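Local coordinates for protein N-(5'-phosphoribosyl)anthranilate isomerase (Pyrococcus furiosus, PDB 4AAJ) that catalyses the isomerisation of N-(5-phosphoribosyl)anthranilate to 1-(2-carboxyphenylamino)-1-deoxyribulose 5-phosphate, the third of five steps from chorismate to tryptophan, at residues Met21-Cys26 / Glu217-Arg222; Ser52-Pro57 / Gly209-Lys214; Ala147-Leu152 / Lys195-Asp200; Arg165-Val170 / Val176-Gly181. One frame throughout, in Å; residues are numbered along the deposited sequence.

Interaction 1: Met21-Cys26 / Glu217-Arg222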
loop_
_atom_site.group_PDB
_atom_site.type_symbol
_atom_site.label_atom_id
_atom_site.label_comp_id
_atom_site.label_asym_id
_atom_site.label_seq_id
_atom_site.Cartn_x
_atom_site.Cartn_y
_atom_site.Cartn_z
ATOM N N MET A 21 1.359 12.362 8.490
ATOM C CA MET A 21 1.929 11.601 7.384
ATOM C C MET A 21 1.878 10.108 7.678
ATOM O O MET A 21 2.681 9.587 8.455
ATOM C CB MET A 21 3.373 12.046 7.102
ATOM C CG MET A 21 4.098 11.273 6.000
ATOM S SD MET A 21 3.306 11.326 4.374
ATOM C CE MET A 21 3.195 13.092 4.076
ATOM N N PHE A 22 0.930 9.421 7.049
ATOM C CA PHE A 22 0.792 7.978 7.216
ATOM C C PHE A 22 1.956 7.269 6.525
ATOM O O PHE A 22 2.241 7.538 5.363
ATOM C CB PHE A 22 -0.542 7.526 6.633
ATOM C CG PHE A 22 -0.954 6.148 7.045
ATOM C CD1 PHE A 22 -1.665 5.949 8.222
ATOM C CD2 PHE A 22 -0.648 5.045 6.249
ATOM C CE1 PHE A 22 -2.059 4.682 8.608
ATOM C CE2 PHE A 22 -1.046 3.776 6.631
ATOM C CZ PHE A 22 -1.746 3.591 7.809
ATOM N N VAL A 23 2.648 6.387 7.245
ATOM C CA VAL A 23 3.766 5.650 6.678
ATOM C C VAL A 23 3.457 4.155 6.763
ATOM O O VAL A 23 3.223 3.623 7.855
ATOM C CB VAL A 23 5.102 5.948 7.402
ATOM C CG1 VAL A 23 6.253 5.181 6.769
ATOM C CG2 VAL A 23 5.402 7.434 7.385
ATOM N N LYS A 24 3.451 3.492 5.609
ATOM C CA LYS A 24 3.210 2.055 5.561
ATOM C C LYS A 24 4.492 1.365 5.093
ATOM O O LYS A 24 5.074 1.749 4.082
ATOM C CB LYS A 24 2.055 1.734 4.616
ATOM C CG LYS A 24 1.776 0.243 4.442
ATOM C CD LYS A 24 0.495 0.012 3.663
ATOM C CE LYS A 24 0.404 -1.422 3.152
ATOM N NZ LYS A 24 1.204 -1.598 1.907
ATOM N N ILE A 25 4.938 0.357 5.830
ATOM C CA ILE A 25 6.092 -0.435 5.398
ATOM C C ILE A 25 5.564 -1.762 4.876
ATOM O O ILE A 25 5.038 -2.558 5.640
ATOM C CB ILE A 25 7.089 -0.716 6.545
ATOM C CG1 ILE A 25 7.457 0.565 7.306
ATOM C CG2 ILE A 25 8.307 -1.468 6.006
ATOM C CD1 ILE A 25 8.069 1.669 6.482
ATOM N N CYS A 26 5.704 -1.991 3.574
ATOM C CA CYS A 26 5.024 -3.100 2.907
ATOM C C CYS A 26 5.925 -4.315 2.697
ATOM O O CYS A 26 7.148 -4.193 2.658
ATOM C CB CYS A 26 4.471 -2.646 1.547
ATOM S SG CYS A 26 3.192 -3.771 0.949
ATOM N N GLU A 217 13.672 2.999 10.571
ATOM C CA GLU A 217 13.624 4.126 11.508
ATOM C C GLU A 217 13.926 5.462 10.823
ATOM O O GLU A 217 13.244 6.458 11.067
ATOM C CB GLU A 217 14.581 3.879 12.685
ATOM C CG GLU A 217 14.529 4.917 13.801
ATOM C CD GLU A 217 15.363 6.155 13.507
ATOM O OE1 GLU A 217 16.455 6.023 12.902
ATOM O OE2 GLU A 217 14.929 7.266 13.884
ATOM N N GLU A 218 14.948 5.470 9.967
ATOM C CA GLU A 218 15.349 6.659 9.214
ATOM C C GLU A 218 14.265 7.105 8.230
ATOM O O GLU A 218 13.905 8.285 8.189
ATOM C CB GLU A 218 16.653 6.389 8.465
ATOM C CG GLU A 218 17.301 7.619 7.848
ATOM C CD GLU A 218 18.412 7.265 6.874
ATOM O OE1 GLU A 218 18.808 6.080 6.813
ATOM O OE2 GLU A 218 18.889 8.178 6.165
ATOM N N PHE A 219 13.752 6.157 7.443
ATOM C CA PHE A 219 12.701 6.461 6.476
ATOM C C PHE A 219 11.484 7.082 7.152
ATOM O O PHE A 219 10.988 8.119 6.712
ATOM C CB PHE A 219 12.276 5.208 5.701
ATOM C CG PHE A 219 11.281 5.486 4.602
ATOM C CD1 PHE A 219 9.919 5.593 4.881
ATOM C CD2 PHE A 219 11.707 5.648 3.289
ATOM C CE1 PHE A 219 9.003 5.858 3.873
ATOM C CE2 PHE A 219 10.792 5.909 2.278
ATOM C CZ PHE A 219 9.441 6.010 2.571
ATOM N N VAL A 220 11.004 6.437 8.210
ATOM C CA VAL A 220 9.810 6.898 8.911
ATOM C C VAL A 220 10.052 8.292 9.492
ATOM O O VAL A 220 9.244 9.199 9.287
ATOM C CB VAL A 220 9.347 5.897 9.997
ATOM C CG1 VAL A 220 8.159 6.440 10.777
ATOM C CG2 VAL A 220 8.979 4.558 9.372
ATOM N N ARG A 221 11.183 8.459 10.184
ATOM C CA ARG A 221 11.537 9.737 10.811
ATOM C C ARG A 221 11.554 10.881 9.799
ATOM O O ARG A 221 10.915 11.913 10.016
ATOM C CB ARG A 221 12.889 9.631 11.531
ATOM C CG ARG A 221 13.204 10.793 12.466
ATOM C CD ARG A 221 14.617 10.705 13.038
ATOM N NE ARG A 221 15.648 10.921 12.019
ATOM C CZ ARG A 221 16.540 10.011 11.633
ATOM N NH1 ARG A 221 16.557 8.807 12.188
ATOM N NH2 ARG A 221 17.429 10.309 10.693
ATOM N N ARG A 222 12.278 10.682 8.696
ATOM C CA ARG A 222 12.387 11.681 7.631
ATOM C C ARG A 222 11.032 12.010 7.006
ATOM O O ARG A 222 10.725 13.182 6.753
ATOM C CB ARG A 222 13.363 11.217 6.543
ATOM C CG ARG A 222 14.823 11.208 6.963
ATOM C CD ARG A 222 15.731 10.994 5.766
ATOM N NE ARG A 222 17.136 10.901 6.157
ATOM C CZ ARG A 222 18.165 11.040 5.323
ATOM N NH1 ARG A 222 17.963 11.286 4.034
ATOM N NH2 ARG A 222 19.406 10.937 5.783
#

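Interaction 2: Ser52-Pro57 / Gly209-Lys214. With SO4 (sulfate ion), chain C.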
loop_
_atom_site.group_PDB
_atom_site.type_symbol
_atom_site.label_atom_id
_atom_site.label_comp_id
_atom_site.label_asym_id
_atom_site.label_seq_id
_atom_site.Cartn_x
_atom_site.Cartn_y
_atom_site.Cartn_z
ATOM N N SER A 52 5.337 -12.660 -6.629
ATOM C CA SER A 52 6.139 -11.695 -5.914
ATOM C C SER A 52 7.146 -12.436 -5.054
ATOM O O SER A 52 6.822 -13.474 -4.474
ATOM C CB SER A 52 5.232 -10.854 -5.009
ATOM O OG SER A 52 5.989 -10.114 -4.069
ATOM N N LYS A 53 8.350 -11.885 -4.976
ATOM C CA LYS A 53 9.411 -12.381 -4.101
ATOM C C LYS A 53 9.046 -12.235 -2.628
ATOM O O LYS A 53 9.672 -12.859 -1.767
ATOM C CB LYS A 53 10.702 -11.598 -4.351
ATOM C CG LYS A 53 11.413 -11.960 -5.647
ATOM C CD LYS A 53 12.477 -10.928 -5.985
ATOM C CE LYS A 53 13.216 -11.303 -7.259
ATOM N NZ LYS A 53 14.099 -10.195 -7.711
ATOM N N ARG A 54 8.058 -11.383 -2.346
ATOM C CA ARG A 54 7.604 -11.153 -0.974
ATOM C C ARG A 54 6.468 -12.064 -0.545
ATOM O O ARG A 54 6.030 -11.979 0.607
ATOM C CB ARG A 54 7.174 -9.692 -0.770
ATOM C CG ARG A 54 8.226 -8.631 -1.075
ATOM C CD ARG A 54 9.583 -8.928 -0.467
ATOM N NE ARG A 54 9.578 -8.829 0.993
ATOM C CZ ARG A 54 10.635 -9.067 1.763
ATOM N NH1 ARG A 54 11.793 -9.421 1.214
ATOM N NH2 ARG A 54 10.536 -8.947 3.082
ATOM N N ARG A 55 5.973 -12.916 -1.448
ATOM C CA ARG A 55 4.841 -13.801 -1.145
ATOM C C ARG A 55 5.128 -14.695 0.057
ATOM O O ARG A 55 6.260 -15.178 0.232
ATOM C CB ARG A 55 4.441 -14.683 -2.331
ATOM C CG ARG A 55 5.454 -15.776 -2.661
ATOM C CD ARG A 55 5.021 -16.591 -3.869
ATOM N NE ARG A 55 3.695 -17.177 -3.699
ATOM C CZ ARG A 55 2.826 -17.341 -4.693
ATOM N NH1 ARG A 55 3.154 -16.952 -5.924
ATOM N NH2 ARG A 55 1.639 -17.885 -4.460
ATOM N N ILE A 56 4.105 -14.860 0.882
ATOM C CA ILE A 56 4.139 -15.785 2.030
ATOM C C ILE A 56 2.913 -16.707 2.055
ATOM O O ILE A 56 1.851 -16.388 1.495
ATOM C CB ILE A 56 4.320 -15.035 3.376
ATOM C CG1 ILE A 56 3.069 -14.188 3.710
ATOM C CG2 ILE A 56 5.592 -14.197 3.376
ATOM C CD1 ILE A 56 3.131 -13.520 5.074
ATOM N N PRO A 57 3.042 -17.897 2.692
ATOM C CA PRO A 57 1.926 -18.804 2.848
ATOM C C PRO A 57 0.857 -18.202 3.774
ATOM O O PRO A 57 1.177 -17.300 4.560
ATOM C CB PRO A 57 2.557 -20.048 3.513
ATOM C CG PRO A 57 4.027 -19.889 3.380
ATOM C CD PRO A 57 4.305 -18.427 3.244
ATOM N N GLY A 209 17.013 -8.531 1.197
ATOM C CA GLY A 209 15.621 -8.996 1.201
ATOM C C GLY A 209 14.966 -9.068 2.571
ATOM O O GLY A 209 13.994 -9.805 2.764
ATOM N N ILE A 210 15.505 -8.315 3.528
ATOM C CA ILE A 210 14.963 -8.262 4.887
ATOM C C ILE A 210 14.923 -6.801 5.337
ATOM O O ILE A 210 15.876 -6.056 5.122
ATOM C CB ILE A 210 15.804 -9.110 5.882
ATOM C CG1 ILE A 210 15.956 -10.553 5.381
ATOM C CG2 ILE A 210 15.177 -9.106 7.276
ATOM C CD1 ILE A 210 17.139 -11.298 5.966
ATOM N N LYS A 211 13.811 -6.391 5.949
ATOM C CA LYS A 211 13.661 -5.018 6.439
ATOM C C LYS A 211 14.742 -4.662 7.463
ATOM O O LYS A 211 14.948 -5.388 8.433
ATOM C CB LYS A 211 12.260 -4.789 7.026
ATOM C CG LYS A 211 11.251 -4.174 6.054
ATOM C CD LYS A 211 10.894 -5.104 4.911
ATOM C CE LYS A 211 9.993 -4.401 3.904
ATOM N NZ LYS A 211 9.871 -5.188 2.654
ATOM N N ASP A 212 15.433 -3.551 7.220
ATOM C CA ASP A 212 16.549 -3.110 8.063
ATOM C C ASP A 212 16.066 -2.105 9.099
ATOM O O ASP A 212 15.523 -1.062 8.731
ATOM C CB ASP A 212 17.644 -2.479 7.198
ATOM C CG ASP A 212 18.798 -1.923 8.022
ATOM O OD1 ASP A 212 19.679 -2.716 8.409
ATOM O OD2 ASP A 212 18.831 -0.696 8.270
ATOM N N PRO A 213 16.278 -2.401 10.401
ATOM C CA PRO A 213 15.784 -1.532 11.476
ATOM C C PRO A 213 16.249 -0.080 11.382
ATOM O O PRO A 213 15.487 0.835 11.716
ATOM C CB PRO A 213 16.331 -2.200 12.744
ATOM C CG PRO A 213 16.462 -3.635 12.366
ATOM C CD PRO A 213 16.932 -3.608 10.942
ATOM N N LYS A 214 17.480 0.132 10.926
ATOM C CA LYS A 214 18.019 1.486 10.811
ATOM C C LYS A 214 17.459 2.232 9.599
ATOM O O LYS A 214 17.207 3.434 9.677
ATOM C CB LYS A 214 19.552 1.478 10.811
ATOM C CG LYS A 214 20.147 1.243 12.194
ATOM C CD LYS A 214 21.616 0.848 12.128
ATOM C CE LYS A 214 22.151 0.516 13.512
ATOM N NZ LYS A 214 23.455 -0.198 13.448
HETATM S S SO4 C . 8.662 -8.381 -5.894
HETATM O O1 SO4 C . 7.231 -8.019 -6.023
HETATM O O2 SO4 C . 9.026 -8.416 -4.458
HETATM O O3 SO4 C . 9.498 -7.372 -6.583
HETATM O O4 SO4 C . 8.887 -9.713 -6.508
#

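Interaction 3: Ala147-Leu152 / Lys195-Asp200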
loop_
_atom_site.group_PDB
_atom_site.type_symbol
_atom_site.label_atom_id
_atom_site.label_comp_id
_atom_site.label_asym_id
_atom_site.label_seq_id
_atom_site.Cartn_x
_atom_site.Cartn_y
_atom_site.Cartn_z
ATOM N N ALA A 147 -13.259 2.420 -2.969
ATOM C CA ALA A 147 -12.149 2.068 -2.084
ATOM C C ALA A 147 -12.039 3.046 -0.925
ATOM O O ALA A 147 -12.295 4.240 -1.087
ATOM C CB ALA A 147 -10.840 1.994 -2.861
ATOM N N ASP A 148 -11.672 2.530 0.248
ATOM C CA ASP A 148 -11.447 3.344 1.442
ATOM C C ASP A 148 -10.176 4.189 1.375
ATOM O O ASP A 148 -10.070 5.212 2.051
ATOM C CB ASP A 148 -11.403 2.455 2.681
ATOM C CG ASP A 148 -12.711 1.721 2.907
ATOM O OD1 ASP A 148 -13.720 2.405 3.201
ATOM O OD2 ASP A 148 -12.747 0.477 2.755
ATOM N N MET A 149 -9.197 3.739 0.597
ATOM C CA MET A 149 -7.956 4.497 0.407
ATOM C C MET A 149 -7.409 4.189 -0.970
ATOM O O MET A 149 -7.577 3.081 -1.476
ATOM C CB MET A 149 -6.924 4.158 1.496
ATOM C CG MET A 149 -5.603 4.942 1.431
ATOM S SD MET A 149 -5.766 6.751 1.354
ATOM C CE MET A 149 -6.482 7.062 2.970
ATOM N N VAL A 150 -6.776 5.184 -1.580
ATOM C CA VAL A 150 -6.156 5.015 -2.884
ATOM C C VAL A 150 -4.643 4.915 -2.713
ATOM O O VAL A 150 -4.011 5.732 -2.036
ATOM C CB VAL A 150 -6.511 6.194 -3.834
ATOM C CG1 VAL A 150 -5.561 6.257 -5.015
ATOM C CG2 VAL A 150 -7.941 6.084 -4.325
ATOM N N LEU A 151 -4.053 3.914 -3.344
ATOM C CA LEU A 151 -2.612 3.806 -3.393
ATOM C C LEU A 151 -2.210 4.075 -4.836
ATOM O O LEU A 151 -2.823 3.527 -5.751
ATOM C CB LEU A 151 -2.153 2.411 -2.944
ATOM C CG LEU A 151 -0.677 2.038 -3.126
ATOM C CD1 LEU A 151 0.246 2.814 -2.205
ATOM C CD2 LEU A 151 -0.497 0.534 -2.903
ATOM N N LEU A 152 -1.236 4.958 -5.032
ATOM C CA LEU A 152 -0.735 5.276 -6.375
ATOM C C LEU A 152 0.652 4.686 -6.548
ATOM O O LEU A 152 1.560 5.012 -5.785
ATOM C CB LEU A 152 -0.696 6.793 -6.608
ATOM C CG LEU A 152 -2.008 7.587 -6.540
ATOM C CD1 LEU A 152 -1.731 9.052 -6.888
ATOM C CD2 LEU A 152 -3.078 7.003 -7.444
ATOM N N LYS A 195 2.646 15.975 -1.823
ATOM C CA LYS A 195 1.835 16.254 -0.630
ATOM C C LYS A 195 0.730 15.212 -0.413
ATOM O O LYS A 195 -0.457 15.536 -0.354
ATOM C CB LYS A 195 1.309 17.695 -0.640
ATOM C CG LYS A 195 2.375 18.697 -0.224
ATOM C CD LYS A 195 1.891 20.135 -0.336
ATOM C CE LYS A 195 3.006 21.118 -0.014
ATOM N NZ LYS A 195 4.100 21.069 -1.024
ATOM N N PRO A 196 1.125 13.937 -0.295
ATOM C CA PRO A 196 0.139 12.865 -0.156
ATOM C C PRO A 196 -0.364 12.743 1.281
ATOM O O PRO A 196 0.193 13.358 2.190
ATOM C CB PRO A 196 0.952 11.624 -0.516
ATOM C CG PRO A 196 2.323 11.937 -0.013
ATOM C CD PRO A 196 2.506 13.424 -0.220
ATOM N N TYR A 197 -1.404 11.936 1.474
ATOM C CA TYR A 197 -1.866 11.582 2.807
ATOM C C TYR A 197 -0.855 10.633 3.481
ATOM O O TYR A 197 -0.674 10.655 4.700
ATOM C CB TYR A 197 -3.276 10.970 2.730
ATOM C CG TYR A 197 -3.770 10.382 4.034
ATOM C CD1 TYR A 197 -4.299 11.196 5.036
ATOM C CD2 TYR A 197 -3.690 9.007 4.275
ATOM C CE1 TYR A 197 -4.736 10.656 6.238
ATOM C CE2 TYR A 197 -4.130 8.463 5.468
ATOM C CZ TYR A 197 -4.655 9.292 6.443
ATOM O OH TYR A 197 -5.095 8.752 7.632
ATOM N N GLY A 198 -0.184 9.810 2.680
ATOM C CA GLY A 198 0.851 8.920 3.208
ATOM C C GLY A 198 1.805 8.380 2.162
ATOM O O GLY A 198 1.667 8.656 0.966
ATOM N N VAL A 199 2.794 7.631 2.625
ATOM C CA VAL A 199 3.767 6.999 1.740
ATOM C C VAL A 199 3.869 5.518 2.068
ATOM O O VAL A 199 3.588 5.104 3.194
ATOM C CB VAL A 199 5.178 7.635 1.826
ATOM C CG1 VAL A 199 5.191 9.015 1.179
ATOM C CG2 VAL A 199 5.688 7.694 3.264
ATOM N N ASP A 200 4.280 4.740 1.075
ATOM C CA ASP A 200 4.414 3.304 1.194
ATOM C C ASP A 200 5.772 2.909 0.634
ATOM O O ASP A 200 6.153 3.348 -0.449
ATOM C CB ASP A 200 3.282 2.646 0.403
ATOM C CG ASP A 200 3.319 1.140 0.448
ATOM O OD1 ASP A 200 2.938 0.569 1.476
ATOM O OD2 ASP A 200 3.701 0.525 -0.569
#

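Interaction 4: Arg165-Val170 / Val176-Gly181. With SO4 (sulfate ion), chain B.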
loop_
_atom_site.group_PDB
_atom_site.type_symbol
_atom_site.label_atom_id
_atom_site.label_comp_id
_atom_site.label_asym_id
_atom_site.label_seq_id
_atom_site.Cartn_x
_atom_site.Cartn_y
_atom_site.Cartn_z
ATOM N N ARG A 165 4.119 14.552 -11.313
ATOM C CA ARG A 165 3.128 15.585 -11.580
ATOM C C ARG A 165 1.690 15.075 -11.531
ATOM O O ARG A 165 0.819 15.746 -10.977
ATOM C CB ARG A 165 3.410 16.276 -12.920
ATOM C CG ARG A 165 4.543 17.297 -12.871
ATOM C CD ARG A 165 4.191 18.474 -11.971
ATOM N NE ARG A 165 3.019 19.206 -12.454
ATOM C CZ ARG A 165 2.175 19.886 -11.678
ATOM N NH1 ARG A 165 2.353 19.930 -10.362
ATOM N NH2 ARG A 165 1.142 20.519 -12.222
ATOM N N VAL A 166 1.439 13.900 -12.109
ATOM C CA VAL A 166 0.099 13.310 -12.066
ATOM C C VAL A 166 -0.259 13.061 -10.601
ATOM O O VAL A 166 -1.343 13.455 -10.143
ATOM C CB VAL A 166 -0.006 12.001 -12.874
ATOM C CG1 VAL A 166 -1.416 11.423 -12.791
ATOM C CG2 VAL A 166 0.373 12.227 -14.335
ATOM N N SER A 167 0.675 12.442 -9.872
ATOM C CA SER A 167 0.478 12.121 -8.451
ATOM C C SER A 167 0.125 13.351 -7.608
ATOM O O SER A 167 -0.818 13.308 -6.820
ATOM C CB SER A 167 1.688 11.370 -7.882
ATOM O OG SER A 167 1.739 10.059 -8.422
ATOM N N SER A 168 0.875 14.436 -7.803
ATOM C CA SER A 168 0.625 15.737 -7.163
ATOM C C SER A 168 -0.823 16.199 -7.254
ATOM O O SER A 168 -1.398 16.662 -6.266
ATOM C CB SER A 168 1.526 16.816 -7.781
ATOM O OG SER A 168 2.795 16.846 -7.150
ATOM N N LEU A 169 -1.399 16.065 -8.445
ATOM C CA LEU A 169 -2.735 16.575 -8.744
ATOM C C LEU A 169 -3.862 15.646 -8.301
ATOM O O LEU A 169 -4.952 16.107 -7.939
ATOM C CB LEU A 169 -2.849 16.875 -10.234
ATOM C CG LEU A 169 -1.858 17.914 -10.774
ATOM C CD1 LEU A 169 -1.790 17.818 -12.286
ATOM C CD2 LEU A 169 -2.207 19.331 -10.324
ATOM N N VAL A 170 -3.604 14.339 -8.325
ATOM C CA VAL A 170 -4.554 13.387 -7.752
ATOM C C VAL A 170 -4.582 13.591 -6.236
ATOM O O VAL A 170 -5.656 13.641 -5.639
ATOM C CB VAL A 170 -4.229 11.912 -8.107
ATOM C CG1 VAL A 170 -5.288 10.976 -7.537
ATOM C CG2 VAL A 170 -4.142 11.716 -9.613
ATOM N N VAL A 176 -4.413 10.151 -0.869
ATOM C CA VAL A 176 -3.680 9.046 -1.501
ATOM C C VAL A 176 -2.448 8.646 -0.706
ATOM O O VAL A 176 -1.844 9.464 -0.008
ATOM C CB VAL A 176 -3.226 9.348 -2.957
ATOM C CG1 VAL A 176 -4.398 9.729 -3.850
ATOM C CG2 VAL A 176 -2.158 10.421 -2.991
ATOM N N ILE A 177 -2.069 7.377 -0.839
ATOM C CA ILE A 177 -0.770 6.899 -0.388
ATOM C C ILE A 177 0.043 6.719 -1.653
ATOM O O ILE A 177 -0.452 6.146 -2.612
ATOM C CB ILE A 177 -0.903 5.525 0.335
ATOM C CG1 ILE A 177 -1.946 5.596 1.454
ATOM C CG2 ILE A 177 0.440 5.020 0.832
ATOM C CD1 ILE A 177 -1.627 6.562 2.564
ATOM N N VAL A 178 1.262 7.245 -1.680
ATOM C CA VAL A 178 2.083 7.138 -2.883
ATOM C C VAL A 178 3.197 6.094 -2.662
ATOM O O VAL A 178 3.737 5.976 -1.570
ATOM C CB VAL A 178 2.593 8.533 -3.317
ATOM C CG1 VAL A 178 3.608 9.087 -2.316
ATOM C CG2 VAL A 178 3.153 8.505 -4.737
ATOM N N ALA A 179 3.491 5.298 -3.681
ATOM C CA ALA A 179 4.521 4.265 -3.558
ATOM C C ALA A 179 5.290 4.113 -4.855
ATOM O O ALA A 179 4.786 4.455 -5.928
ATOM C CB ALA A 179 3.902 2.934 -3.166
ATOM N N GLY A 180 6.499 3.574 -4.747
ATOM C CA GLY A 180 7.294 3.238 -5.915
ATOM C C GLY A 180 8.659 3.873 -5.820
ATOM O O GLY A 180 8.812 5.089 -6.008
ATOM N N GLY A 181 9.642 3.044 -5.479
ATOM C CA GLY A 181 11.034 3.454 -5.475
ATOM C C GLY A 181 11.405 4.464 -4.413
ATOM O O GLY A 181 12.417 5.148 -4.546
HETATM S S SO4 B . 9.021 -0.288 -3.391
HETATM O O1 SO4 B . 7.568 -0.541 -3.457
HETATM O O2 SO4 B . 9.692 -1.594 -3.215
HETATM O O3 SO4 B . 9.358 0.589 -2.258
HETATM O O4 SO4 B . 9.446 0.371 -4.646
#

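Interaction 1: Met21-Cys26 / Glu217-Arg222
Val23 and Ile25, alternate residues of strand 22-25, meet Phe219 and Val220 of helix 213-225 in a buried, wholly apolar contact. The bump on the strand side is Val23 CG1. It drops into the notch between the two helix side chains, 3.8 Å from Val220 CG2 and 4.1 Å from Phe219 CE1. The ring does not lie over this methyl: it presents its edge, and Val23 CG1 sits near the ring plane beside CD1 and CE1. Standing anti to the backbone N (chi1 -179°), CG1 is the branch that Val23 pushes toward the helix.

The opposite fit is made by Val220, whose CG2 fills the hollow between Val23 CG1 and Ile25 CD1; the latter methyl is 4.2 Å from CG2. The CB of Ile25 points neither at the helix nor away from it, and the turn at chi2 (-58°) brings CD1 round to the helix. The segments run nearly antiparallel (161°) with their axes 9.4 Å apart. This is the layering of a TIM barrel, here at its closure: the last helix of the chain packs on the outside of the first strand, beside the last strand, 198-201. Phe219 spans that seam, meeting Val199 and Val201, and it also touches Val187 of helix 187-194. On the outer surface of helix 213-225, turned from the strand, Arg221 NH1 forms a hydrogen-bonded salt bridge with Glu217 OE2 (2.8 Å), one turn back. The oxygen lies almost in the guanidinium plane and is approached on its syn side.

Interaction 2: Ser52-Pro57 / Gly209-Lys214
Arg54 reaches out from its loop to Gly209, and one short bond makes the tight part of the contact: NH1 donates to Gly209 O at 2.7 Å, almost straight (176°). The oxygen lies in the guanidinium plane, while the nitrogen stands well above the carbonyl plane (49° out). Bends at chi2 (-47°) and chi3 fold the chain over to Gly209.

The rest is looser. Arg54 and Gly209 are partly exposed, and Lys211 NZ, over one guanidinium face, comes no nearer than 3.8 Å to Arg54 NH2. Glu206 OE2, in a salt bridge with Lys211 NZ, probably offsets the like charges, and Cys26 O and Ser202 OG also hold NZ. Arg54 NE and Lys211 NZ share Gly27 O as acceptor.

Separately, the type I turn Ser52-Arg55 binds a sulfate, probably from the crystallisation liquor: Lys53 N donates to sulfate O4 (2.7 Å) and Ser52 OG to sulfate O1 (3.1 Å). Ser52 OG also accepts from Arg54 N at 3.0 Å, an ST turn that steadies the start of Arg54.

The contact thus joins the loop between strand 43-47 and helix 58-67 to the short hairpin 206-207/210-211 that leads into helix 213-225, with helix 31-38 alongside at Glu33.

Interaction 3: Ala147-Leu152 / Lys195-Asp200
Two bends in the same sense, chi2 52° and chi3 66°, curl the Met149 chain so that its terminal methyl comes to Tyr197. Met149 CE lies 3.6 Å from Tyr197 CD2 and 3.7 Å from Tyr197 CE2, meeting that side of the ring obliquely. The sulfur is farther away: SD is 5.2 Å from the ring centroid and 51° off the ring normal, a Met-aromatic contact in which the methyl does the closest touching. The two side chains cross at about a right angle.

Further along the strands, Leu151 extends CD1 to within 4.0 Å of Asp200 CB, again nearly perpendicular. Only the aliphatic base of the aspartate takes part; its carboxylate forms a salt bridge with Lys24. No hydrogen bond links the segments. Tyr197 is exposed and Met149 partly so, whereas Leu151 and Asp200 are buried.

In the eight-stranded parallel barrel, strands 149-153 and 198-201 are not neighbours; 176-179 runs between them and hydrogen-bonds to both. The contact therefore bridges over that strand on the inner side of the barrel, across Ile177, which touches Met149, Tyr197 and Asp200. Tyr197 precedes its strand, at the N-terminal end of the barrel, remote from the C-terminal strand ends that carry TIM-barrel active sites. Met119 of strand 117-123 continues the interior packing beyond Met149 and Leu151, and helix 131-144 covers the outer side of strand 149-153 at Val150 and Leu152.

Interaction 4: Arg165-Val170 / Val176-Gly181
Ser167 and Val170 of helix 165-173 face Val178 and Val176 of strand 176-179 in reversed order, with CA atoms 7.6 Å apart for Ser167 and Val178 and 7.7 Å apart for Val170 and Val176. The three-residue step on the helix thus matches the two-residue step on the strand. The apolar meeting is methyl to methyl: Val170 CG1 lies 4.0 Å from Val176 CG1, the two side chains crossing at about a right angle. Val176 holds CG1 beside its backbone N, opposite the carbonyl carbon (chi1 -56°), which directs this methyl at Val170. The second pair is looser, with Ser167 OG 4.2 Å from Val178 CG2, a light touch at the limit of contact.

Strand 149-153, helix 165-173 and strand 176-179 form one beta-alpha-beta crossover of the TIM barrel, and this contact lays its helix on the outside of its second strand. Val176 also touches Val150 of the first strand, and Val170 touches Ala135 of helix 131-144. Ser168, turned from the strand, hydrogen-bonds through OG to Val193 O of helix 187-194.

Past its C-terminal end, strand 176-179 turns through Gly180 and Gly181, both with positive phi. Gly181 N donates to sulfate O4 at 2.8 Å and 165°, and Ser202 N and Ser203 N bind the same ion, an arrangement consistent with the substrate-phosphate site expected after strands seven and eight.

In the fold
Interactions 1, 3 and 4 share the barrel sheet. Strands 22-25 and 198-201 join interactions 1 and 3 through the salt bridge of Lys24 NZ with Asp200 OD1 (2.8 Å), inside the barrel. Interactions 3 and 4, centres about 8 Å apart, are joined by Leu152 N and Ile177 O, 2.8 Å apart. Interaction 2 stands off at the rim, its centre about 23 Å from that of interaction 4, and meets interaction 1 where Lys211 NZ lies 2.9 Å from Cys26 O. The sulfate at Gly181 is about 5 Å from the Asp200 side chain between nearest atoms, probably marking the substrate pocket; its S atom is 8.5 Å from S of the sulfate at Ser52.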